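'Carboxyl esterase 2 (Tuber melanosporum Mel28, PDB 5MIF) probably hydrolyses carboxylic ester bonds, as an archaea-like carboxylesterase of the alpha/beta hydrolase fold from a mycorrhizal truffle fungus. Local coordinates at residues Pro211-Leu216 with Glu278-Val283; Val215-Ala220 with Gly318-Asp323. One frame throughout, in Å; residues are numbered along the deposited sequence.

Contact 1 of 2, residues Pro211-Leu216 with Glu278-Val283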
# COMPACT_ATOMS: atom_id res chain seq x y z
N PRO A 211 1.90 -12.86 18.09
CA PRO A 211 2.94 -12.71 17.07
C PRO A 211 3.57 -11.32 17.12
O PRO A 211 2.95 -10.42 17.69
CB PRO A 211 2.17 -12.92 15.76
CG PRO A 211 0.80 -12.35 16.07
CD PRO A 211 0.54 -12.78 17.51
N LYS A 212 4.75 -11.14 16.54
CA LYS A 212 5.38 -9.82 16.48
C LYS A 212 4.64 -8.90 15.52
O LYS A 212 4.66 -7.68 15.65
CB LYS A 212 6.85 -9.94 16.06
CG LYS A 212 7.84 -9.95 17.21
CD LYS A 212 9.26 -9.97 16.67
CE LYS A 212 10.26 -10.37 17.74
NZ LYS A 212 11.63 -10.43 17.15
N PHE A 213 3.97 -9.51 14.54
CA PHE A 213 3.38 -8.76 13.46
C PHE A 213 2.22 -9.54 12.85
O PHE A 213 2.30 -10.76 12.70
CB PHE A 213 4.44 -8.42 12.41
CG PHE A 213 3.96 -7.51 11.33
CD1 PHE A 213 3.54 -6.22 11.62
CD2 PHE A 213 3.97 -7.92 10.00
CE1 PHE A 213 3.09 -5.37 10.63
CE2 PHE A 213 3.54 -7.08 8.99
CZ PHE A 213 3.09 -5.79 9.31
N GLN A 214 1.15 -8.84 12.50
CA GLN A 214 -0.05 -9.48 11.98
C GLN A 214 -0.50 -8.78 10.72
O GLN A 214 -0.56 -7.55 10.68
CB GLN A 214 -1.18 -9.48 13.04
CG GLN A 214 -2.56 -9.91 12.52
CD GLN A 214 -3.62 -9.98 13.63
OE1 GLN A 214 -4.20 -11.05 13.89
NE2 GLN A 214 -3.89 -8.84 14.27
N VAL A 215 -0.81 -9.55 9.68
CA VAL A 215 -1.37 -8.99 8.46
C VAL A 215 -2.80 -9.53 8.22
O VAL A 215 -3.02 -10.74 8.21
CB VAL A 215 -0.50 -9.28 7.23
CG1 VAL A 215 -1.18 -8.70 6.01
CG2 VAL A 215 0.91 -8.65 7.37
N LEU A 216 -3.76 -8.63 8.08
CA LEU A 216 -5.14 -8.99 7.78
C LEU A 216 -5.47 -8.48 6.38
O LEU A 216 -5.37 -7.28 6.10
CB LEU A 216 -6.12 -8.43 8.83
CG LEU A 216 -5.84 -8.75 10.31
CD1 LEU A 216 -6.80 -8.04 11.23
CD2 LEU A 216 -5.89 -10.26 10.58
N GLU A 278 1.12 -5.32 16.55
CA GLU A 278 1.08 -4.36 15.47
C GLU A 278 0.59 -5.06 14.20
O GLU A 278 0.97 -6.19 13.88
CB GLU A 278 2.41 -3.63 15.28
CG GLU A 278 3.50 -4.30 14.55
CD GLU A 278 4.55 -3.26 14.14
OE1 GLU A 278 4.16 -2.11 13.86
OE2 GLU A 278 5.75 -3.59 14.14
N THR A 279 -0.31 -4.36 13.52
CA THR A 279 -1.11 -4.95 12.47
C THR A 279 -1.13 -4.12 11.19
O THR A 279 -1.28 -2.89 11.23
CB THR A 279 -2.54 -5.15 12.98
OG1 THR A 279 -2.53 -6.11 14.05
CG2 THR A 279 -3.46 -5.58 11.87
N LEU A 280 -0.96 -4.78 10.05
CA LEU A 280 -1.18 -4.16 8.75
C LEU A 280 -2.48 -4.70 8.14
O LEU A 280 -2.64 -5.92 7.98
CB LEU A 280 0.01 -4.43 7.82
CG LEU A 280 -0.22 -4.15 6.33
CD1 LEU A 280 -0.42 -2.65 6.06
CD2 LEU A 280 0.94 -4.67 5.52
N ILE A 281 -3.39 -3.80 7.79
CA ILE A 281 -4.63 -4.19 7.13
C ILE A 281 -4.70 -3.69 5.70
O ILE A 281 -4.50 -2.50 5.44
CB ILE A 281 -5.86 -3.69 7.91
CG1 ILE A 281 -5.83 -4.27 9.33
CG2 ILE A 281 -7.16 -4.04 7.18
CD1 ILE A 281 -6.88 -3.69 10.26
N VAL A 282 -4.96 -4.60 4.78
CA VAL A 282 -5.08 -4.25 3.37
C VAL A 282 -6.49 -4.61 2.92
O VAL A 282 -6.96 -5.71 3.17
CB VAL A 282 -4.02 -5.00 2.53
CG1 VAL A 282 -4.18 -4.69 1.07
CG2 VAL A 282 -2.62 -4.64 3.01
N VAL A 283 -7.19 -3.68 2.26
CA VAL A 283 -8.56 -3.95 1.80
C VAL A 283 -8.70 -3.66 0.31
O VAL A 283 -7.94 -2.88 -0.26
CB VAL A 283 -9.62 -3.13 2.58
CG1 VAL A 283 -9.66 -3.54 4.05
CG2 VAL A 283 -9.37 -1.62 2.41
O HOH W 1 3.48 -6.29 18.22

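Contact 2 of 2, residues Val215-Ala220 with Gly318-Asp323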
# COMPACT_ATOMS: atom_id res chain seq x y z
N VAL A 215 -0.81 -9.55 9.68
CA VAL A 215 -1.37 -8.99 8.46
C VAL A 215 -2.80 -9.53 8.22
O VAL A 215 -3.02 -10.74 8.21
CB VAL A 215 -0.50 -9.28 7.23
CG1 VAL A 215 -1.18 -8.70 6.01
CG2 VAL A 215 0.91 -8.65 7.37
N LEU A 216 -3.76 -8.63 8.08
CA LEU A 216 -5.14 -8.99 7.78
C LEU A 216 -5.47 -8.48 6.38
O LEU A 216 -5.37 -7.28 6.10
CB LEU A 216 -6.12 -8.43 8.83
CG LEU A 216 -5.84 -8.75 10.31
CD1 LEU A 216 -6.80 -8.04 11.23
CD2 LEU A 216 -5.89 -10.26 10.58
N ILE A 217 -5.83 -9.39 5.48
CA ILE A 217 -6.14 -9.06 4.10
C ILE A 217 -7.66 -9.13 3.90
O ILE A 217 -8.22 -10.21 4.03
CB ILE A 217 -5.41 -10.03 3.13
CG1 ILE A 217 -3.95 -10.19 3.51
CG2 ILE A 217 -5.54 -9.58 1.68
CD1 ILE A 217 -3.25 -11.31 2.73
N TYR A 218 -8.31 -8.00 3.58
CA TYR A 218 -9.78 -7.87 3.50
C TYR A 218 -10.48 -8.78 4.50
O TYR A 218 -11.26 -9.66 4.12
CB TYR A 218 -10.33 -8.11 2.07
CG TYR A 218 -9.58 -9.11 1.21
CD1 TYR A 218 -9.69 -10.48 1.44
CD2 TYR A 218 -8.78 -8.67 0.16
CE1 TYR A 218 -9.00 -11.38 0.65
CE2 TYR A 218 -8.11 -9.57 -0.65
CZ TYR A 218 -8.21 -10.91 -0.39
OH TYR A 218 -7.52 -11.79 -1.19
N PRO A 219 -10.18 -8.60 5.79
CA PRO A 219 -10.66 -9.55 6.80
C PRO A 219 -12.14 -9.39 7.06
O PRO A 219 -12.68 -8.29 6.91
CB PRO A 219 -9.85 -9.16 8.04
CG PRO A 219 -9.67 -7.69 7.89
CD PRO A 219 -9.50 -7.45 6.41
N ALA A 220 -12.78 -10.50 7.43
CA ALA A 220 -14.09 -10.44 8.07
C ALA A 220 -13.84 -10.19 9.55
O ALA A 220 -13.06 -10.91 10.17
CB ALA A 220 -14.88 -11.75 7.86
N GLY A 318 -10.58 -11.06 -2.71
CA GLY A 318 -9.86 -12.22 -3.19
C GLY A 318 -8.59 -11.93 -3.97
O GLY A 318 -7.90 -12.87 -4.38
N PHE A 319 -8.23 -10.66 -4.14
CA PHE A 319 -7.12 -10.35 -5.05
C PHE A 319 -5.79 -10.95 -4.61
O PHE A 319 -4.90 -11.17 -5.43
CB PHE A 319 -6.95 -8.83 -5.26
CG PHE A 319 -6.47 -8.05 -4.04
CD1 PHE A 319 -5.14 -8.11 -3.62
CD2 PHE A 319 -7.33 -7.17 -3.39
CE1 PHE A 319 -4.71 -7.37 -2.53
CE2 PHE A 319 -6.90 -6.41 -2.31
CZ PHE A 319 -5.59 -6.51 -1.87
N ALA A 320 -5.65 -11.26 -3.32
CA ALA A 320 -4.39 -11.77 -2.81
C ALA A 320 -4.18 -13.27 -3.05
O ALA A 320 -3.04 -13.73 -3.01
CB ALA A 320 -4.27 -11.46 -1.31
N SER A 321 -5.25 -14.02 -3.28
CA SER A 321 -5.11 -15.48 -3.44
C SER A 321 -5.54 -15.99 -4.82
O SER A 321 -5.22 -17.11 -5.20
CB SER A 321 -5.89 -16.22 -2.35
OG SER A 321 -7.27 -15.93 -2.39
N ILE A 322 -6.28 -15.17 -5.56
CA ILE A 322 -6.70 -15.56 -6.90
C ILE A 322 -5.61 -15.15 -7.90
O ILE A 322 -5.34 -13.96 -8.08
CB ILE A 322 -8.03 -14.90 -7.27
CG1 ILE A 322 -9.11 -15.32 -6.26
CG2 ILE A 322 -8.42 -15.23 -8.71
CD1 ILE A 322 -10.39 -14.51 -6.36
N ASP A 323 -4.98 -16.14 -8.51
CA ASP A 323 -3.80 -15.94 -9.36
C ASP A 323 -3.94 -14.82 -10.39
O ASP A 323 -3.07 -13.95 -10.51
CB ASP A 323 -3.45 -17.25 -10.07
CG ASP A 323 -2.89 -18.30 -9.12
OD1 ASP A 323 -2.67 -17.98 -7.93
OD2 ASP A 323 -2.67 -19.44 -9.57

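Contact 1 of 2, residues Pro211-Leu216 with Glu278-Val283
The ring of Phe213 meets Glu278 at its edge: Glu278 CG lies in the ring plane, 3.5 Å from Phe213 CD1, and the carboxylate beyond it stands almost upright to the ring, the planes 86° apart. Obliquely to the ring come Glu278 O and, at the far end, Leu280 CB, 3.7 Å from Phe213 CZ. With CG anti to the backbone N (chi1 -173°), Phe213 leans across Glu278 toward Leu280 instead of rising straight off its own strand, while Lys341 and Ala345 of helix 329-345 also touch it. An alanine here would probably strip the methylenes of Glu278 and Leu280 of their aromatic neighbour and open a gap beneath that helix.

Below this ring the backbones pair as parallel strands, their axes 4.7 Å apart at closest approach and inclined by 12°. Gln214 and Leu216 supply both N and O to the pairing: Gln214 N donates to Glu278 O, Leu280 N to Gln214 O, Leu216 N to Leu280 O at 2.9 Å, and Val282 N to Leu216 O at 3.0 Å. Val215 and Leu280 share Phe213's side of the sheet, whereas Gln214, Leu216, Thr279 and Ile281 occupy the other, where Leu216 CB rests 4.2 Å from Ile281 CG1. Gln214 and Thr279 lie side by side, pointing the same way, and Thr279 OG1 is hydrogen-bonded to Pro277 O. Beside Lys212 and Glu278 a water takes the N-H of Glu278 and donates to Lys212 O, bridging the segments.

Chemically, then, main-chain bonds set the register; apolar side chains meet on the face of Phe213, Val215 and Leu280, while the other face mixes Leu216 and Ile281 with the polar Gln214 and Thr279, and the charged carboxylate stays at the partly exposed end.

Contact 2 of 2, residues Val215-Ala220 with Gly318-Asp323
Tyr218 drives its phenol into the turn formed by Gly318, Phe319 and Ala320, and has by far the largest area buried here. Its hydroxyl accepts the N-H of Ala320, with Ala320 N 2.9 Å from Tyr218 OH, at 150° on the hydrogen and near the plane of the ring. The same oxygen lies 3.3 Å from Ala320 CB, so the residue that donates also packs against it.

The tyrosine ring is sandwiched. Gly318 N sits 3.3 Å above one face, displaced toward the rim, and Ile217 CG2 lies over the opposite face. At the edge, Tyr218 CE2 approaches the face of Phe319, 3.7 Å from Phe319 CD2; the planes are 82° apart and the centroids 5.2 Å, which defines a T-shaped stack. Phe319 can present that face because its CG stands between the backbone N and the carbonyl carbon (chi1 69°), turning the ring so that its face meets the Tyr218 edge. Ala331 and Thr334 of helix 329-345 also touch Phe319.

Ala320, next in buried area, points its methyl toward the strand end and touches Ile217 CG2 at 3.8 Å. The loop carrying it is itself fixed by Gly318 O, which accepts from both Ser321 N and Ile322 N. At Gly318 a side chain would clash with Ile322 CD1.

Tyr218 also touches Ser190 and Asp287, and its ring meets that of His317, the residue just before this loop. Ser190, His317 and Asp287 probably form the Ser-His-Asp triad, Ser190 apparently on the GxSxG nucleophile elbow. The contact is thus typical of an alpha/beta hydrolase active site, where the loop bearing the probable catalytic histidine packs against the C-terminal ends of the central strands.

From the N-terminal side, both contacts start on strand 213-217, sharing Val215 and Leu216. Contact 1 closes the shorter loop, returning at 278-283 after 61 intervening residues, 20 of them helical; contact 2 leaves from the strand's end and closes a longer one at 318-323. Because their starting segments overlap, the loops neither nest cleanly nor cross: most of the first span lies inside the second. Contact 1 joins neighbouring strands, and contact 2 ties the end of strand 213-217 to the loop after strand 315-316. They meet where Val282 O lies 2.7 Å from Tyr218 N, probably a hydrogen bond, and where Val282 CG1 packs against Phe319 CZ.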